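Local coordinates for ribosomal processing cysteine protease Prp (Streptococcus mutans, PDB 2G0I), which probably acts as a cysteine peptidase of the Prp family in ribosome biogenesis, and can bind calcium, at residues S71-N76 with L125-L130; M75-A80 with M101-S106. All coordinates share one frame; numbering follows the deposited sequence.

Contact 1 of 2, residues S71-N76 with L125-L130; sequences STLSMN and LGITNL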
# COMPACT_ATOMS: atom_id res chain seq x y z
N SER B 71 -3.84 1.39 -7.91
CA SER B 71 -4.30 2.70 -7.44
C SER B 71 -4.25 2.88 -5.93
O SER B 71 -3.87 3.96 -5.45
CB SER B 71 -5.69 3.04 -7.99
OG SER B 71 -5.54 3.02 -9.40
N THR B 72 -4.61 1.83 -5.21
CA THR B 72 -4.52 1.86 -3.73
C THR B 72 -3.09 2.15 -3.25
O THR B 72 -2.89 3.02 -2.42
CB THR B 72 -5.06 0.55 -3.15
OG1 THR B 72 -6.42 0.39 -3.61
CG2 THR B 72 -5.04 0.60 -1.61
N LEU B 73 -2.12 1.44 -3.81
CA LEU B 73 -0.70 1.61 -3.44
C LEU B 73 -0.21 2.99 -3.85
O LEU B 73 0.48 3.67 -3.07
CB LEU B 73 0.17 0.54 -4.12
CG LEU B 73 0.06 -0.89 -3.56
CD1 LEU B 73 0.82 -1.91 -4.44
CD2 LEU B 73 0.53 -0.97 -2.08
N SER B 74 -0.57 3.39 -5.07
CA SER B 74 -0.22 4.70 -5.62
C SER B 74 -0.69 5.83 -4.75
O SER B 74 0.08 6.76 -4.37
CB SER B 74 -0.85 4.87 -7.04
OG SER B 74 0.04 4.23 -7.92
N MSE B 75 -1.95 5.78 -4.39
CA MSE B 75 -2.50 6.90 -3.65
C MSE B 75 -2.02 6.89 -2.19
O MSE B 75 -1.79 7.95 -1.58
CB MSE B 75 -4.00 7.00 -3.78
CG MSE B 75 -4.44 7.37 -5.20
SE MSE B 75 -3.84 9.16 -5.65
CE MSE B 75 -4.11 9.99 -3.98
N ASN B 76 -1.79 5.70 -1.67
CA ASN B 76 -1.21 5.60 -0.34
C ASN B 76 0.22 6.15 -0.24
O ASN B 76 0.57 6.78 0.79
CB ASN B 76 -1.29 4.17 0.17
CG ASN B 76 -1.01 4.07 1.66
OD1 ASN B 76 -0.08 3.38 2.05
ND2 ASN B 76 -1.81 4.74 2.48
N LEU B 125 8.28 -2.05 -3.99
CA LEU B 125 8.16 -3.47 -3.60
C LEU B 125 6.76 -3.99 -3.97
O LEU B 125 6.62 -5.06 -4.54
CB LEU B 125 8.43 -3.65 -2.10
CG LEU B 125 8.39 -5.11 -1.59
CD1 LEU B 125 9.48 -5.99 -2.27
CD2 LEU B 125 8.54 -5.14 -0.09
N GLY B 126 5.73 -3.21 -3.67
CA GLY B 126 4.34 -3.64 -4.01
C GLY B 126 4.06 -3.78 -5.50
O GLY B 126 3.43 -4.79 -5.95
N ILE B 127 4.50 -2.79 -6.29
CA ILE B 127 4.36 -2.85 -7.75
C ILE B 127 5.13 -4.03 -8.32
O ILE B 127 4.59 -4.78 -9.15
CB ILE B 127 4.81 -1.53 -8.44
CG1 ILE B 127 3.94 -0.35 -7.97
CG2 ILE B 127 4.80 -1.65 -9.99
CD1 ILE B 127 2.41 -0.46 -8.35
N THR B 128 6.38 -4.19 -7.90
CA THR B 128 7.21 -5.35 -8.31
C THR B 128 6.53 -6.70 -7.95
O THR B 128 6.53 -7.65 -8.75
CB THR B 128 8.67 -5.25 -7.72
OG1 THR B 128 9.27 -4.05 -8.22
CG2 THR B 128 9.54 -6.48 -8.13
N ASN B 129 5.94 -6.78 -6.77
CA ASN B 129 5.16 -8.00 -6.44
C ASN B 129 3.91 -8.26 -7.32
O ASN B 129 3.60 -9.41 -7.69
CB ASN B 129 4.88 -8.09 -4.93
CG ASN B 129 6.12 -8.50 -4.14
OD1 ASN B 129 7.05 -9.09 -4.70
ND2 ASN B 129 6.16 -8.19 -2.85
N LEU B 130 3.24 -7.20 -7.73
CA LEU B 130 2.16 -7.31 -8.70
C LEU B 130 2.65 -7.70 -10.09
O LEU B 130 1.98 -8.49 -10.78
CB LEU B 130 1.34 -6.00 -8.74
CG LEU B 130 0.51 -5.68 -7.49
CD1 LEU B 130 0.05 -4.20 -7.43
CD2 LEU B 130 -0.72 -6.60 -7.45
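Leu73 and Leu130 adopt the same first torsion, CG anti to the carbonyl carbon (chi1 -73° in Leu73), and from facing helices the two side chains then meet tip to tip. The setting is the helical layer of a two-layer alpha-beta sandwich, in which helices 61-84 and 114-133 pack side by side; their segments 71-76 and 125-130 are nearly antiparallel, at 168°, with axes 10.4 Å apart. One leucine does most of the bridging. Its extended second torsion (chi2 172°) sends Leu73 CD1 across the gap, where it ends 3.8 Å from Leu130 CD1. The same methyl lies against bare backbone at Gly126, with Leu73 CD1 to Gly126 C at 3.9 Å; because the glycine carries no side chain, the tip can settle directly on the main chain of the opposing helix. Here the two backbones come nearest, Leu73 CA and Gly126 CA being 7.3 Å apart. Ile127 joins more loosely, and its side chain also packs on Ala38 and Phe40 of strand 36-43, tying the helix pair to the sheet.

The contact is apolar, and hydroxyls beside it are satisfied within their own helices: Thr72 OG1 bonds to Ala68 O and Thr128 OG1 to Leu124 O. Leu73 also packs on Thr72 of the second subunit, so the helical layer takes part in the dimer interface. At the margin of the cluster, Leu73 CD1 stands 4.5 Å from Ile127 CD1.

Contact 2 of 2, residues M75-A80 with M101-S106; sequences MNLVNA and MKIDLS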
# COMPACT_ATOMS: atom_id res chain seq x y z
N MSE B 75 -1.95 5.78 -4.39
CA MSE B 75 -2.50 6.90 -3.65
C MSE B 75 -2.02 6.89 -2.19
O MSE B 75 -1.79 7.95 -1.58
CB MSE B 75 -4.00 7.00 -3.78
CG MSE B 75 -4.44 7.37 -5.20
SE MSE B 75 -3.84 9.16 -5.65
CE MSE B 75 -4.11 9.99 -3.98
N ASN B 76 -1.79 5.70 -1.67
CA ASN B 76 -1.21 5.60 -0.34
C ASN B 76 0.22 6.15 -0.24
O ASN B 76 0.57 6.78 0.79
CB ASN B 76 -1.29 4.17 0.17
CG ASN B 76 -1.01 4.07 1.66
OD1 ASN B 76 -0.08 3.38 2.05
ND2 ASN B 76 -1.81 4.74 2.48
N LEU B 77 1.04 5.92 -1.27
CA LEU B 77 2.36 6.58 -1.34
C LEU B 77 2.21 8.12 -1.28
O LEU B 77 2.85 8.76 -0.44
CB LEU B 77 3.13 6.13 -2.60
CG LEU B 77 4.44 6.93 -2.76
CD1 LEU B 77 5.44 6.51 -1.64
CD2 LEU B 77 4.95 6.64 -4.10
N VAL B 78 1.37 8.70 -2.13
CA VAL B 78 1.16 10.16 -2.13
C VAL B 78 0.72 10.67 -0.76
O VAL B 78 1.30 11.61 -0.23
CB VAL B 78 0.14 10.62 -3.23
CG1 VAL B 78 -0.22 12.12 -3.12
CG2 VAL B 78 0.70 10.29 -4.61
N ASN B 79 -0.29 10.01 -0.20
CA ASN B 79 -0.88 10.42 1.08
C ASN B 79 0.08 10.20 2.25
O ASN B 79 0.27 11.10 3.09
CB ASN B 79 -2.21 9.68 1.31
CG ASN B 79 -3.32 10.11 0.32
OD1 ASN B 79 -3.28 11.22 -0.26
ND2 ASN B 79 -4.32 9.23 0.14
N ALA B 80 0.74 9.04 2.29
CA ALA B 80 1.76 8.77 3.33
C ALA B 80 2.95 9.72 3.27
O ALA B 80 3.44 10.16 4.34
CB ALA B 80 2.25 7.28 3.29
N MSE B 101 -0.10 8.81 -14.54
CA MSE B 101 0.25 9.35 -13.24
C MSE B 101 1.76 9.45 -13.17
O MSE B 101 2.48 8.55 -13.59
CB MSE B 101 -0.27 8.44 -12.15
CG MSE B 101 -0.01 8.91 -10.76
SE MSE B 101 -0.58 7.53 -9.43
CE MSE B 101 -2.18 6.94 -10.17
N LYS B 102 2.25 10.57 -12.65
CA LYS B 102 3.66 10.65 -12.41
C LYS B 102 3.87 11.32 -11.07
O LYS B 102 3.37 12.45 -10.83
CB LYS B 102 4.35 11.40 -13.54
CG LYS B 102 5.87 11.49 -13.29
CD LYS B 102 6.62 12.04 -14.50
CE LYS B 102 8.10 11.89 -14.24
NZ LYS B 102 8.91 12.33 -15.38
N ILE B 103 4.57 10.62 -10.18
CA ILE B 103 4.99 11.17 -8.88
C ILE B 103 6.44 11.54 -9.05
O ILE B 103 7.24 10.69 -9.44
CB ILE B 103 4.86 10.13 -7.76
CG1 ILE B 103 3.40 9.67 -7.69
CG2 ILE B 103 5.34 10.69 -6.39
CD1 ILE B 103 3.21 8.24 -7.16
N ASP B 104 6.80 12.80 -8.79
CA ASP B 104 8.15 13.22 -9.13
C ASP B 104 8.75 13.99 -7.95
O ASP B 104 8.20 15.02 -7.56
CB ASP B 104 8.13 14.05 -10.39
CG ASP B 104 9.54 14.34 -10.94
OD1 ASP B 104 10.56 14.05 -10.29
OD2 ASP B 104 9.59 14.85 -12.07
N LEU B 105 9.81 13.44 -7.38
CA LEU B 105 10.50 14.04 -6.22
C LEU B 105 11.81 14.73 -6.65
O LEU B 105 12.55 15.26 -5.80
CB LEU B 105 10.83 12.98 -5.15
CG LEU B 105 9.74 12.20 -4.42
CD1 LEU B 105 10.37 11.20 -3.55
CD2 LEU B 105 8.85 13.10 -3.57
N SER B 106 12.09 14.70 -7.93
CA SER B 106 13.36 15.23 -8.49
C SER B 106 13.76 16.61 -7.95
O SER B 106 14.93 16.86 -7.67
CB SER B 106 13.28 15.25 -10.00
OG SER B 106 13.01 13.93 -10.46
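Ile103 carries the apolar contact, pointing from strand 100-104 toward helix 61-84, where it meets Leu77 and Val78. Its CD1 methyl touches both. With CG anti to its backbone N (chi1 174°), Leu77 extends toward the strand and brings CD2 to 3.9 Å from Ile103 CD1; Val78 CG2 lies 4.1 Å from the same atom. Val78 CG2 is also 4.1 Å from Ile103 CG1, so it lies beside the last bond of the isoleucine, CG1-CD1. Both helix side chains cross that of Ile103 obliquely. Leu77 also packs on Leu119 and Phe123 of helix 114-133, and so joins both helices to the strand.

The polar interactions lie farther along, where the strand gives way to a turn. Asp104 OD1 accepts the backbone N of Ser106 at 2.9 Å, approached from the anti side and 33° out of the carboxylate plane, which makes an Asx turn. Main-chain bonds to both neighbouring strands hold the segment in the sheet: Ile103 pairs with Val50, Lys102 with Gln92.

Leu77 and Val78 packing on Ile103 illustrate the helix-on-sheet packing that forms the core of a two-layer alpha-beta sandwich.

Overall arrangement
Helix 61-84 is the common element: both contacts start from it, overlap at Met75 and Asn76, and use successive parts of its length. Contact 1 joins it to helix 114-133 within the helical layer, whereas contact 2 joins it to strand 100-104 of the five-stranded mixed sheet. Along the chain the helix comes first, then the strand, then the second helix. The two centres lie about 11 Å apart, yet the contacts touch, Ser74 CB being 3.6 Å from SE of Met101, modelled as selenomethionine. Together they show how one helix can unite both layers of a sandwich in a single core, while residues of the same helix, Leu73 and Asn76 among them, also meet the second subunit.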